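Side-chain contacts in glutathione transferase gst1-6 (Anopheles dirus, PDB 1V2A), which probably catalyses the conjugation of glutathione to electrophilic halide compounds, as a homodimeric Delta-class transferase of the mosquito detoxification system: residues S14-L17 with L18-L22; R106-D109 with V110-V114. All coordinates share one frame; numbering follows the deposited sequence.

Interaction 1 of 2, residues S14-L17 with L18-L22; sequences SAIL and LAKKL
Ile16 and Lys20, one helical turn apart, make the side-chain contact between 14-17 and 18-22. The two lie side by side and point the same way, the CG2 methyl of Ile16 resting against Lys20 CE at 3.8 Å. Lys20 runs extended out to CE and bends only at the last torsion (chi4 -54°), which brings NZ to 4.0 Å from the same Ile16 CG2 methyl. The aliphatic part of the lysine thus slants outward and back over the preceding turn, beside Ile16, while the residue as a whole is exposed.

Side-chain carbons also meet backbone carbonyls of the preceding turn. The first torsion of Lys20 (-57°) sets CG beside its own backbone N and over that turn, 3.2 Å from Ile16 O. The Ala19 CB methyl sits 3.0 Å from Ala15 O.

Four i to i+4 backbone hydrogen bonds tie the segments: Leu18 N to Ser14 O (2.9 Å), Ala19 N to Ala15 O, Lys20 N to Ile16 O and Lys21 N to Leu17 O.

The helix, 13-22, is the crossover of the beta-alpha-beta unit that joins strands 2-5 and 27-30 in the thioredoxin-like N-terminal domain.

Apolar side chains face the rest of the fold. Ala19 touches Leu26. Leu18 packs on Leu71 and Val72 of helix 64-75, and Leu17 on Ile155 and Leu158 of helix 152-162, in the C-terminal domain. Ala15 and Ile16 lie against Tyr3 of strand 2-5.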
loop_
_atom_site.group_PDB
_atom_site.type_symbol
_atom_site.label_atom_id
_atom_site.label_comp_id
_atom_site.label_asym_id
_atom_site.label_seq_id
_atom_site.Cartn_x
_atom_site.Cartn_y
_atom_site.Cartn_z
ATOM N N SER B 14 -8.647 7.202 -9.703
ATOM C CA SER B 14 -9.460 6.774 -8.567
ATOM C C SER B 14 -10.252 7.934 -7.964
ATOM O O SER B 14 -11.470 7.850 -7.821
ATOM C CB SER B 14 -8.573 6.145 -7.485
ATOM O OG SER B 14 -7.874 5.024 -7.992
ATOM N N ALA B 15 -9.550 9.007 -7.608
ATOM C CA ALA B 15 -10.174 10.187 -7.010
ATOM C C ALA B 15 -11.158 10.867 -7.971
ATOM O O ALA B 15 -12.148 11.464 -7.542
ATOM C CB ALA B 15 -9.097 11.174 -6.567
ATOM N N ILE B 16 -10.874 10.780 -9.266
ATOM C CA ILE B 16 -11.746 11.354 -10.284
ATOM C C ILE B 16 -13.083 10.603 -10.272
ATOM O O ILE B 16 -14.148 11.203 -10.151
ATOM C CB ILE B 16 -11.119 11.223 -11.697
ATOM C CG1 ILE B 16 -9.856 12.083 -11.796
ATOM C CG2 ILE B 16 -12.132 11.617 -12.758
ATOM C CD1 ILE B 16 -10.078 13.563 -11.529
ATOM N N LEU B 17 -13.021 9.285 -10.403
ATOM C CA LEU B 17 -14.227 8.472 -10.410
ATOM C C LEU B 17 -14.995 8.619 -9.101
ATOM O O LEU B 17 -16.201 8.878 -9.091
ATOM C CB LEU B 17 -13.860 7.002 -10.652
ATOM C CG LEU B 17 -14.125 6.383 -12.034
ATOM C CD1 LEU B 17 -14.182 7.441 -13.102
ATOM C CD2 LEU B 17 -13.046 5.354 -12.342
ATOM N N LEU B 18 -14.291 8.451 -7.989
ATOM C CA LEU B 18 -14.917 8.566 -6.682
ATOM C C LEU B 18 -15.607 9.927 -6.592
ATOM O O LEU B 18 -16.758 10.018 -6.167
ATOM C CB LEU B 18 -13.852 8.419 -5.592
ATOM C CG LEU B 18 -14.266 8.424 -4.118
ATOM C CD1 LEU B 18 -14.627 9.842 -3.694
ATOM C CD2 LEU B 18 -15.422 7.461 -3.901
ATOM N N ALA B 19 -14.907 10.977 -7.016
ATOM C CA ALA B 19 -15.458 12.327 -6.978
ATOM C C ALA B 19 -16.822 12.401 -7.652
ATOM O O ALA B 19 -17.756 13.010 -7.118
ATOM C CB ALA B 19 -14.497 13.307 -7.647
ATOM N N LYS B 20 -16.930 11.777 -8.824
ATOM C CA LYS B 20 -18.170 11.777 -9.591
ATOM C C LYS B 20 -19.279 11.045 -8.856
ATOM O O LYS B 20 -20.424 11.488 -8.836
ATOM C CB LYS B 20 -17.954 11.117 -10.955
ATOM C CG LYS B 20 -16.857 11.752 -11.798
ATOM C CD LYS B 20 -16.867 11.195 -13.222
ATOM C CE LYS B 20 -15.691 11.728 -14.025
ATOM N NZ LYS B 20 -15.624 13.219 -14.005
ATOM N N LYS B 21 -18.927 9.917 -8.257
ATOM C CA LYS B 21 -19.886 9.106 -7.525
ATOM C C LYS B 21 -20.489 9.805 -6.309
ATOM O O LYS B 21 -21.623 9.513 -5.945
ATOM C CB LYS B 21 -19.215 7.806 -7.064
ATOM C CG LYS B 21 -19.689 6.540 -7.765
ATOM C CD LYS B 21 -21.082 6.145 -7.319
ATOM C CE LYS B 21 -21.438 4.754 -7.812
ATOM N NZ LYS B 21 -22.802 4.334 -7.405
ATOM N N LEU B 22 -19.734 10.715 -5.689
ATOM C CA LEU B 22 -20.185 11.410 -4.482
ATOM C C LEU B 22 -20.532 12.891 -4.642
ATOM O O LEU B 22 -20.808 13.573 -3.647
ATOM C CB LEU B 22 -19.129 11.284 -3.380
ATOM C CG LEU B 22 -18.630 9.900 -2.957
ATOM C CD1 LEU B 22 -17.446 10.072 -2.026
ATOM C CD2 LEU B 22 -19.744 9.109 -2.277
#

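Interaction 2 of 2, residues R106-D109 with V110-V114; sequences RIID and VIHLV
A CH-pi contact between Ile108 and His112, one turn apart in the last third of the long helix 86-115, dominates this local packing. Ile108 CD1 lies over one face of the His112 imidazole, 3.6 Å from the ring centroid and 27° off the normal, displaced toward the rim at CE1. Ile108 CG2 also reaches the ring, 3.7 Å from His112 NE2. The histidine is turned back along the helix by its first torsion (chi1 -76°), which sets CG beside the backbone N and brings Ile108 O over a ring face, 3.1 Å from His112 CG. That carbonyl also accepts the His112 N-H, with Ile108 O and His112 N 2.9 Å apart.

The helix belongs to the all-helical C-terminal domain of the glutathione transferase fold, and the Ile108 side chain comes within about 5 Å of the bound glutathione sulfonic acid.

A quarter turn round the helix, Ile107 CG2 meets Ile111 CD1 at 4.0 Å, the two side chains crossing at a slant. Val110 directs CG2 back to Arg106 O, 3.0 Å away, and with Ile107 packs on Leu128 of helix 122-141. Polar ends turn to other partners: Asp109 OD1 forms a salt bridge with Lys105, and Arg106 NH1 donates to Lys127 O. Ile111 N to Ile107 O and Leu113 N to Asp109 O are the other backbone bonds between the segments.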
loop_
_atom_site.group_PDB
_atom_site.type_symbol
_atom_site.label_atom_id
_atom_site.label_comp_id
_atom_site.label_asym_id
_atom_site.label_seq_id
_atom_site.Cartn_x
_atom_site.Cartn_y
_atom_site.Cartn_z
ATOM N N ARG B 106 3.049 -5.205 -10.088
ATOM C CA ARG B 106 3.519 -6.122 -11.108
ATOM C C ARG B 106 3.128 -5.674 -12.514
ATOM O O ARG B 106 3.756 -6.081 -13.486
ATOM C CB ARG B 106 2.997 -7.531 -10.804
ATOM C CG ARG B 106 3.587 -8.099 -9.509
ATOM C CD ARG B 106 2.952 -9.415 -9.120
ATOM N NE ARG B 106 3.357 -9.830 -7.779
ATOM C CZ ARG B 106 2.953 -10.954 -7.187
ATOM N NH1 ARG B 106 2.132 -11.784 -7.820
ATOM N NH2 ARG B 106 3.362 -11.249 -5.957
ATOM N N ILE B 107 2.103 -4.829 -12.621
ATOM C CA ILE B 107 1.675 -4.333 -13.928
ATOM C C ILE B 107 2.623 -3.234 -14.381
ATOM O O ILE B 107 3.221 -3.311 -15.440
ATOM C CB ILE B 107 0.254 -3.706 -13.897
ATOM C CG1 ILE B 107 -0.787 -4.736 -13.478
ATOM C CG2 ILE B 107 -0.075 -3.128 -15.264
ATOM C CD1 ILE B 107 -0.627 -6.072 -14.157
ATOM N N ILE B 108 2.722 -2.202 -13.554
ATOM C CA ILE B 108 3.560 -1.046 -13.808
ATOM C C ILE B 108 5.034 -1.432 -13.951
ATOM O O ILE B 108 5.786 -0.756 -14.650
ATOM C CB ILE B 108 3.367 -0.001 -12.670
ATOM C CG1 ILE B 108 2.818 1.302 -13.249
ATOM C CG2 ILE B 108 4.666 0.213 -11.906
ATOM C CD1 ILE B 108 3.751 1.991 -14.191
ATOM N N ASP B 109 5.449 -2.503 -13.277
ATOM C CA ASP B 109 6.832 -2.957 -13.399
ATOM C C ASP B 109 7.023 -3.336 -14.865
ATOM O O ASP B 109 7.953 -2.873 -15.521
ATOM C CB ASP B 109 7.104 -4.175 -12.509
ATOM C CG ASP B 109 7.487 -3.793 -11.082
ATOM O OD1 ASP B 109 7.643 -2.586 -10.799
ATOM O OD2 ASP B 109 7.642 -4.709 -10.242
ATOM N N VAL B 110 6.116 -4.161 -15.382
ATOM C CA VAL B 110 6.180 -4.582 -16.776
ATOM C C VAL B 110 6.143 -3.370 -17.712
ATOM O O VAL B 110 6.959 -3.255 -18.624
ATOM C CB VAL B 110 5.007 -5.514 -17.137
ATOM C CG1 VAL B 110 5.160 -5.996 -18.565
ATOM C CG2 VAL B 110 4.965 -6.706 -16.200
ATOM N N ILE B 111 5.205 -2.458 -17.487
ATOM C CA ILE B 111 5.107 -1.288 -18.352
ATOM C C ILE B 111 6.404 -0.482 -18.363
ATOM O O ILE B 111 6.848 -0.031 -19.426
ATOM C CB ILE B 111 3.940 -0.356 -17.936
ATOM C CG1 ILE B 111 2.605 -1.093 -18.076
ATOM C CG2 ILE B 111 3.953 0.901 -18.801
ATOM C CD1 ILE B 111 1.391 -0.275 -17.692
ATOM N N HIS B 112 7.005 -0.295 -17.190
ATOM C CA HIS B 112 8.250 0.469 -17.081
ATOM C C HIS B 112 9.370 -0.125 -17.925
ATOM O O HIS B 112 10.214 0.597 -18.456
ATOM C CB HIS B 112 8.721 0.544 -15.628
ATOM C CG HIS B 112 7.953 1.513 -14.787
ATOM N ND1 HIS B 112 7.315 2.614 -15.317
ATOM C CD2 HIS B 112 7.775 1.582 -13.446
ATOM C CE1 HIS B 112 6.779 3.322 -14.337
ATOM N NE2 HIS B 112 7.046 2.718 -13.193
ATOM N N LEU B 113 9.392 -1.448 -18.020
ATOM C CA LEU B 113 10.403 -2.133 -18.806
ATOM C C LEU B 113 10.106 -1.914 -20.281
ATOM O O LEU B 113 10.972 -1.472 -21.035
ATOM C CB LEU B 113 10.400 -3.628 -18.487
ATOM C CG LEU B 113 10.776 -3.969 -17.044
ATOM C CD1 LEU B 113 10.633 -5.464 -16.795
ATOM C CD2 LEU B 113 12.195 -3.517 -16.785
ATOM N N VAL B 114 8.871 -2.199 -20.688
ATOM C CA VAL B 114 8.495 -2.021 -22.082
ATOM C C VAL B 114 8.795 -0.586 -22.495
ATOM O O VAL B 114 9.089 -0.314 -23.659
ATOM C CB VAL B 114 6.999 -2.336 -22.313
ATOM C CG1 VAL B 114 6.662 -2.220 -23.801
ATOM C CG2 VAL B 114 6.683 -3.725 -21.814
#

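In the fold
Each contact is i to i+4 packing within a single helix, but the helices belong to different domains and lie on opposite sides of the chain's centre, about 26 Å apart between contact centres. Interaction 1 is largely buried: its helix is wedged between the N-terminal sheet, helix 64-75 and helix 152-162, with Lys20 on its exposed side. Interaction 2 is only partly buried; one side meets helix 122-141 and the other carries an exposed histidine. Aliphatic contact with a lysine chain in the first gives way to a methyl-on-imidazole contact in the second. The side chains of Ser14 and Ile108 lie about 7 and 5 Å from the bound glutathione sulfonic acid, beyond its direct pocket residues.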